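Local coordinates for MMACHC-like protein (Caenorhabditis elegans, PDB 5UJC) that binds cobalamin and probably catalyses flavin-dependent reduction of cyanocobalamin and glutathione-dependent dealkylation of alkylcobalamins in vitamin B12 processing, at residues L19-G33 against D50-M64. Numbering follows the deposited sequence. Where two conformers were deposited one is given.
Sequences LSSHEGFESHMFKIG and DDSTMALLILSTPDM
CB of A55 sits over one face of the F30 ring, 3.7 Å from its centroid and shifted toward the rim, a CH-pi contact, while L57 N meets the edge of that ring in its plane. F30 carries CG wedged between its own N and carbonyl carbon (chi1 66°), which folds the ring back over the neighbouring strand; CD1 of I32 reaches the same methyl at 4.0 Å. At the far end the F25 ring has CD2 of L19 above one face, and its CZ touches CG of M64 at 3.7 Å. Strands 25-31 and 53-60 run antiparallel, an outermost strand and its neighbour in the four-stranded sheet, with paired bonds such as L59 N to E26 O and E26 N to L59 O (both 2.9 Å); the S60 side chain lies about 7 Å from the bound methylcobalamin. The H28 ring takes OE1 of E26 at its edge, NE2 donating in the ring plane over 2.8 Å; H177 also binds that oxygen. CD1 of L59 packs alongside E26, 3.6 Å from OE1. With an alanine here, both histidines would probably lose their shared carboxylate partner, and L59 CD1 the outer part of the E26 chain. I32 N to T53 O and T61 N to G24 O carry the bonding past the strand ends, and G33 N to D51 O ties helix 32-39 to turn D50-T53. Beyond G24, waters link S21 O and H22 O to OD2 of D63; G24 lies close against M64 N at positive phi (101°), backbone angles that call for glycine.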
loop_
_atom_site.group_PDB
_atom_site.type_symbol
_atom_site.label_atom_id
_atom_site.label_comp_id
_atom_site.label_asym_id
_atom_site.label_seq_id
_atom_site.Cartn_x
_atom_site.Cartn_y
_atom_site.Cartn_z
ATOM N N LEU A 19 1.305 -13.931 -4.728
ATOM C CA LEU A 19 0.798 -12.537 -4.889
ATOM C C LEU A 19 1.541 -11.959 -6.073
ATOM O O LEU A 19 2.611 -11.378 -5.928
ATOM C CB LEU A 19 1.038 -11.725 -3.634
ATOM C CG LEU A 19 0.394 -12.265 -2.353
ATOM C CD1 LEU A 19 0.901 -11.464 -1.169
ATOM C CD2 LEU A 19 -1.141 -12.211 -2.405
ATOM N N SER A 20 1.006 -12.207 -7.260
ATOM C CA SER A 20 1.779 -12.070 -8.492
ATOM C C SER A 20 1.700 -10.662 -9.058
ATOM O O SER A 20 0.732 -9.930 -8.827
ATOM C CB SER A 20 1.291 -13.097 -9.558
ATOM O OG SER A 20 0.046 -12.666 -10.099
ATOM N N SER A 21 2.702 -10.308 -9.845
ATOM C CA SER A 21 2.728 -9.018 -10.489
ATOM C C SER A 21 1.572 -8.847 -11.459
ATOM O O SER A 21 0.986 -7.778 -11.533
ATOM C CB SER A 21 4.081 -8.767 -11.198
ATOM O OG SER A 21 4.544 -9.917 -11.865
ATOM N N HIS A 22 1.215 -9.896 -12.186
ATOM C CA HIS A 22 0.123 -9.805 -13.124
ATOM C C HIS A 22 -1.208 -9.481 -12.450
ATOM O O HIS A 22 -2.045 -8.725 -13.027
ATOM C CB HIS A 22 0.006 -11.131 -13.929
ATOM C CG HIS A 22 -1.311 -11.313 -14.629
ATOM N ND1 HIS A 22 -1.573 -10.785 -15.876
ATOM C CD2 HIS A 22 -2.422 -12.004 -14.274
ATOM C CE1 HIS A 22 -2.801 -11.111 -16.242
ATOM N NE2 HIS A 22 -3.338 -11.849 -15.287
ATOM N N GLU A 23 -1.431 -10.035 -11.249
ATOM C CA GLU A 23 -2.674 -9.829 -10.464
ATOM C C GLU A 23 -2.589 -8.584 -9.591
ATOM O O GLU A 23 -3.510 -8.303 -8.809
ATOM C CB GLU A 23 -2.957 -11.051 -9.539
ATOM C CG GLU A 23 -3.350 -12.374 -10.246
ATOM C CD GLU A 23 -4.701 -12.321 -11.011
ATOM O OE1 GLU A 23 -5.776 -12.300 -10.370
ATOM O OE2 GLU A 23 -4.684 -12.405 -12.263
ATOM N N GLY A 24 -1.486 -7.859 -9.678
ATOM C CA GLY A 24 -1.407 -6.556 -9.097
ATOM C C GLY A 24 -0.707 -6.420 -7.775
ATOM O O GLY A 24 -0.972 -5.468 -7.061
ATOM N N PHE A 25 0.303 -7.266 -7.519
ATOM C CA PHE A 25 1.136 -7.113 -6.311
ATOM C C PHE A 25 2.602 -6.997 -6.645
ATOM O O PHE A 25 3.070 -7.602 -7.617
ATOM C CB PHE A 25 0.935 -8.322 -5.389
ATOM C CG PHE A 25 -0.475 -8.473 -4.886
ATOM C CD1 PHE A 25 -0.912 -7.740 -3.792
ATOM C CD2 PHE A 25 -1.378 -9.340 -5.518
ATOM C CE1 PHE A 25 -2.216 -7.874 -3.326
ATOM C CE2 PHE A 25 -2.665 -9.466 -5.059
ATOM C CZ PHE A 25 -3.089 -8.742 -3.959
ATOM N N GLU A 26 3.342 -6.285 -5.789
ATOM C CA GLU A 26 4.809 -6.249 -5.827
ATOM C C GLU A 26 5.314 -6.469 -4.419
ATOM O O GLU A 26 4.677 -6.022 -3.468
ATOM C CB GLU A 26 5.315 -4.846 -6.215
ATOM C CG GLU A 26 5.087 -4.396 -7.591
ATOM C CD GLU A 26 5.834 -3.067 -7.892
ATOM O OE1 GLU A 26 6.384 -2.353 -6.935
ATOM O OE2 GLU A 26 5.892 -2.718 -9.057
ATOM N N SER A 27 6.516 -7.035 -4.289
ATOM C CA SER A 27 7.176 -7.107 -2.994
ATOM C C SER A 27 8.569 -6.540 -3.053
ATOM O O SER A 27 9.256 -6.621 -4.089
ATOM C CB SER A 27 7.182 -8.532 -2.425
ATOM O OG SER A 27 8.116 -9.348 -3.054
ATOM N N HIS A 28 8.993 -5.967 -1.913
ATOM C CA HIS A 28 10.286 -5.320 -1.792
ATOM C C HIS A 28 10.907 -5.684 -0.436
ATOM O O HIS A 28 10.273 -5.523 0.609
ATOM C CB HIS A 28 10.120 -3.799 -1.872
ATOM C CG HIS A 28 9.482 -3.339 -3.136
ATOM N ND1 HIS A 28 10.201 -2.852 -4.186
ATOM C CD2 HIS A 28 8.186 -3.309 -3.519
ATOM C CE1 HIS A 28 9.376 -2.523 -5.166
ATOM N NE2 HIS A 28 8.150 -2.825 -4.794
ATOM N N MET A 29 12.143 -6.166 -0.455
ATOM C CA MET A 29 12.818 -6.610 0.746
ATOM C C MET A 29 13.493 -5.435 1.450
ATOM O O MET A 29 14.048 -4.532 0.796
ATOM C CB MET A 29 13.833 -7.695 0.405
ATOM C CG MET A 29 14.376 -8.426 1.623
ATOM S SD MET A 29 15.266 -9.928 1.283
ATOM C CE MET A 29 16.710 -9.315 0.532
ATOM N N PHE A 30 13.489 -5.460 2.784
ATOM C CA PHE A 30 14.262 -4.501 3.550
ATOM C C PHE A 30 14.614 -5.038 4.911
ATOM O O PHE A 30 14.117 -6.084 5.314
ATOM C CB PHE A 30 13.521 -3.160 3.667
ATOM C CG PHE A 30 12.239 -3.214 4.483
ATOM C CD1 PHE A 30 11.057 -3.710 3.935
ATOM C CD2 PHE A 30 12.203 -2.706 5.773
ATOM C CE1 PHE A 30 9.888 -3.736 4.684
ATOM C CE2 PHE A 30 11.039 -2.704 6.505
ATOM C CZ PHE A 30 9.872 -3.200 5.957
ATOM N N LYS A 31 15.539 -4.353 5.590
ATOM C CA LYS A 31 15.964 -4.752 6.918
ATOM C C LYS A 31 15.187 -3.932 7.947
ATOM O O LYS A 31 15.041 -2.734 7.798
ATOM C CB LYS A 31 17.470 -4.514 7.095
ATOM C CG LYS A 31 18.337 -5.312 6.141
ATOM C CD LYS A 31 19.815 -5.011 6.337
ATOM C CE LYS A 31 20.187 -3.598 5.885
ATOM N NZ LYS A 31 21.624 -3.514 5.513
ATOM N N ILE A 32 14.792 -4.549 9.044
ATOM C CA ILE A 32 14.086 -3.821 10.076
ATOM C C ILE A 32 14.936 -2.640 10.586
ATOM O O ILE A 32 14.400 -1.572 10.867
ATOM C CB ILE A 32 13.679 -4.746 11.259
ATOM C CG1 ILE A 32 12.587 -5.738 10.828
ATOM C CG2 ILE A 32 13.216 -3.927 12.463
ATOM C CD1 ILE A 32 11.280 -5.098 10.408
ATOM N N GLY A 33 16.258 -2.823 10.672
ATOM C CA GLY A 33 17.137 -1.737 11.127
ATOM C C GLY A 33 17.025 -0.471 10.272
ATOM O O GLY A 33 17.150 0.659 10.784
ATOM N N ASP A 50 15.820 -7.358 15.841
ATOM C CA ASP A 50 17.214 -7.017 15.513
ATOM C C ASP A 50 17.333 -6.323 14.156
ATOM O O ASP A 50 16.519 -6.568 13.236
ATOM C CB ASP A 50 18.099 -8.277 15.529
ATOM C CG ASP A 50 18.236 -8.898 16.932
ATOM O OD1 ASP A 50 17.924 -8.221 17.936
ATOM O OD2 ASP A 50 18.640 -10.081 17.014
ATOM N N ASP A 51 18.365 -5.489 14.021
ATOM C CA ASP A 51 18.563 -4.660 12.819
ATOM C C ASP A 51 18.542 -5.465 11.517
ATOM O O ASP A 51 18.003 -5.004 10.508
ATOM C CB ASP A 51 19.892 -3.892 12.891
ATOM C CG ASP A 51 19.873 -2.761 13.889
ATOM O OD1 ASP A 51 18.796 -2.345 14.324
ATOM O OD2 ASP A 51 20.964 -2.264 14.212
ATOM N N SER A 52 19.151 -6.639 11.518
ATOM C CA SER A 52 19.309 -7.382 10.281
ATOM C C SER A 52 18.078 -8.259 9.925
ATOM O O SER A 52 18.104 -8.977 8.943
ATOM C CB SER A 52 20.556 -8.242 10.348
ATOM O OG SER A 52 20.417 -9.255 11.330
ATOM N N THR A 53 17.018 -8.200 10.738
ATOM C CA THR A 53 15.824 -8.998 10.505
ATOM C C THR A 53 15.223 -8.675 9.130
ATOM O O THR A 53 15.027 -7.504 8.787
ATOM C CB THR A 53 14.774 -8.728 11.593
ATOM O OG1 THR A 53 15.327 -9.035 12.872
ATOM C CG2 THR A 53 13.515 -9.556 11.393
ATOM N N MET A 54 14.934 -9.721 8.365
ATOM C CA MET A 54 14.307 -9.587 7.055
ATOM C C MET A 54 12.838 -9.177 7.150
ATOM O O MET A 54 12.076 -9.737 7.949
ATOM C CB MET A 54 14.391 -10.923 6.320
ATOM C CG MET A 54 13.716 -10.938 4.962
ATOM S SD MET A 54 13.590 -12.611 4.297
ATOM C CE MET A 54 12.502 -12.356 2.895
ATOM N N ALA A 55 12.457 -8.214 6.311
ATOM C CA ALA A 55 11.059 -7.864 6.093
ATOM C C ALA A 55 10.774 -7.775 4.598
ATOM O O ALA A 55 11.671 -7.467 3.794
ATOM C CB ALA A 55 10.733 -6.545 6.768
ATOM N N LEU A 56 9.499 -7.996 4.248
ATOM C CA LEU A 56 8.989 -7.800 2.882
ATOM C C LEU A 56 7.821 -6.852 2.910
ATOM O O LEU A 56 6.835 -7.091 3.597
ATOM C CB LEU A 56 8.543 -9.119 2.240
ATOM C CG LEU A 56 9.640 -10.096 1.859
ATOM C CD1 LEU A 56 8.990 -11.408 1.412
ATOM C CD2 LEU A 56 10.495 -9.532 0.737
ATOM N N LEU A 57 7.933 -5.794 2.128
ATOM C CA LEU A 57 6.841 -4.871 1.890
ATOM C C LEU A 57 6.061 -5.333 0.663
ATOM O O LEU A 57 6.628 -5.454 -0.404
ATOM C CB LEU A 57 7.416 -3.471 1.653
ATOM C CG LEU A 57 6.433 -2.381 1.239
ATOM C CD1 LEU A 57 5.414 -2.115 2.337
ATOM C CD2 LEU A 57 7.172 -1.114 0.849
ATOM N N ILE A 58 4.746 -5.463 0.823
ATOM C CA ILE A 58 3.843 -5.854 -0.258
ATOM C C ILE A 58 2.986 -4.639 -0.607
ATOM O O ILE A 58 2.360 -4.023 0.281
ATOM C CB ILE A 58 2.919 -7.022 0.156
ATOM C CG1 ILE A 58 3.771 -8.274 0.536
ATOM C CG2 ILE A 58 1.955 -7.322 -0.960
ATOM C CD1 ILE A 58 2.998 -9.402 1.201
ATOM N N LEU A 59 3.011 -4.253 -1.876
ATOM C CA LEU A 59 2.150 -3.177 -2.351
ATOM C C LEU A 59 1.274 -3.657 -3.476
ATOM O O LEU A 59 1.560 -4.703 -4.109
ATOM C CB LEU A 59 2.949 -1.957 -2.722
ATOM C CG LEU A 59 3.973 -2.007 -3.796
ATOM C CD1 LEU A 59 3.309 -1.880 -5.157
ATOM C CD2 LEU A 59 5.005 -0.875 -3.626
ATOM N N SER A 60 0.162 -2.968 -3.671
ATOM C CA SER A 60 -0.736 -3.250 -4.790
ATOM C C SER A 60 -0.588 -2.216 -5.884
ATOM O O SER A 60 -0.387 -1.033 -5.617
ATOM C CB SER A 60 -2.184 -3.304 -4.298
ATOM O OG SER A 60 -2.562 -2.126 -3.621
ATOM N N THR A 61 -0.766 -2.669 -7.107
ATOM C CA THR A 61 -0.686 -1.821 -8.281
ATOM C C THR A 61 -2.103 -1.783 -8.900
ATOM O O THR A 61 -3.021 -2.382 -8.333
ATOM C CB THR A 61 0.376 -2.360 -9.237
ATOM O OG1 THR A 61 -0.101 -3.549 -9.865
ATOM C CG2 THR A 61 1.671 -2.676 -8.464
ATOM N N PRO A 62 -2.299 -1.074 -10.030
ATOM C CA PRO A 62 -3.671 -0.911 -10.516
ATOM C C PRO A 62 -4.447 -2.216 -10.725
ATOM O O PRO A 62 -5.665 -2.262 -10.473
ATOM C CB PRO A 62 -3.480 -0.166 -11.829
ATOM C CG PRO A 62 -2.256 0.671 -11.575
ATOM C CD PRO A 62 -1.358 -0.245 -10.794
ATOM N N ASP A 63 -3.758 -3.270 -11.170
ATOM C CA ASP A 63 -4.439 -4.528 -11.461
ATOM C C ASP A 63 -4.943 -5.305 -10.219
ATOM O O ASP A 63 -5.752 -6.200 -10.368
ATOM C CB ASP A 63 -3.592 -5.439 -12.344
ATOM C CG ASP A 63 -3.555 -4.983 -13.796
ATOM O OD1 ASP A 63 -4.383 -4.153 -14.202
ATOM O OD2 ASP A 63 -2.737 -5.503 -14.544
ATOM N N MET A 64 -4.509 -4.929 -9.005
ATOM C CA MET A 64 -5.062 -5.583 -7.823
ATOM C C MET A 64 -6.573 -5.425 -7.816
ATOM O O MET A 64 -7.317 -6.407 -7.722
ATOM C CB MET A 64 -4.469 -5.033 -6.523
ATOM C CG MET A 64 -4.916 -5.819 -5.293
ATOM S SD MET A 64 -5.244 -4.809 -3.822
ATOM C CE MET A 64 -6.684 -3.839 -4.356
HETATM O O HOH W 1 2.058 -5.429 -10.125
HETATM O O HOH W 2 -0.146 -5.743 -13.271
HETATM O O HOH W 3 -3.132 -8.047 -15.347
#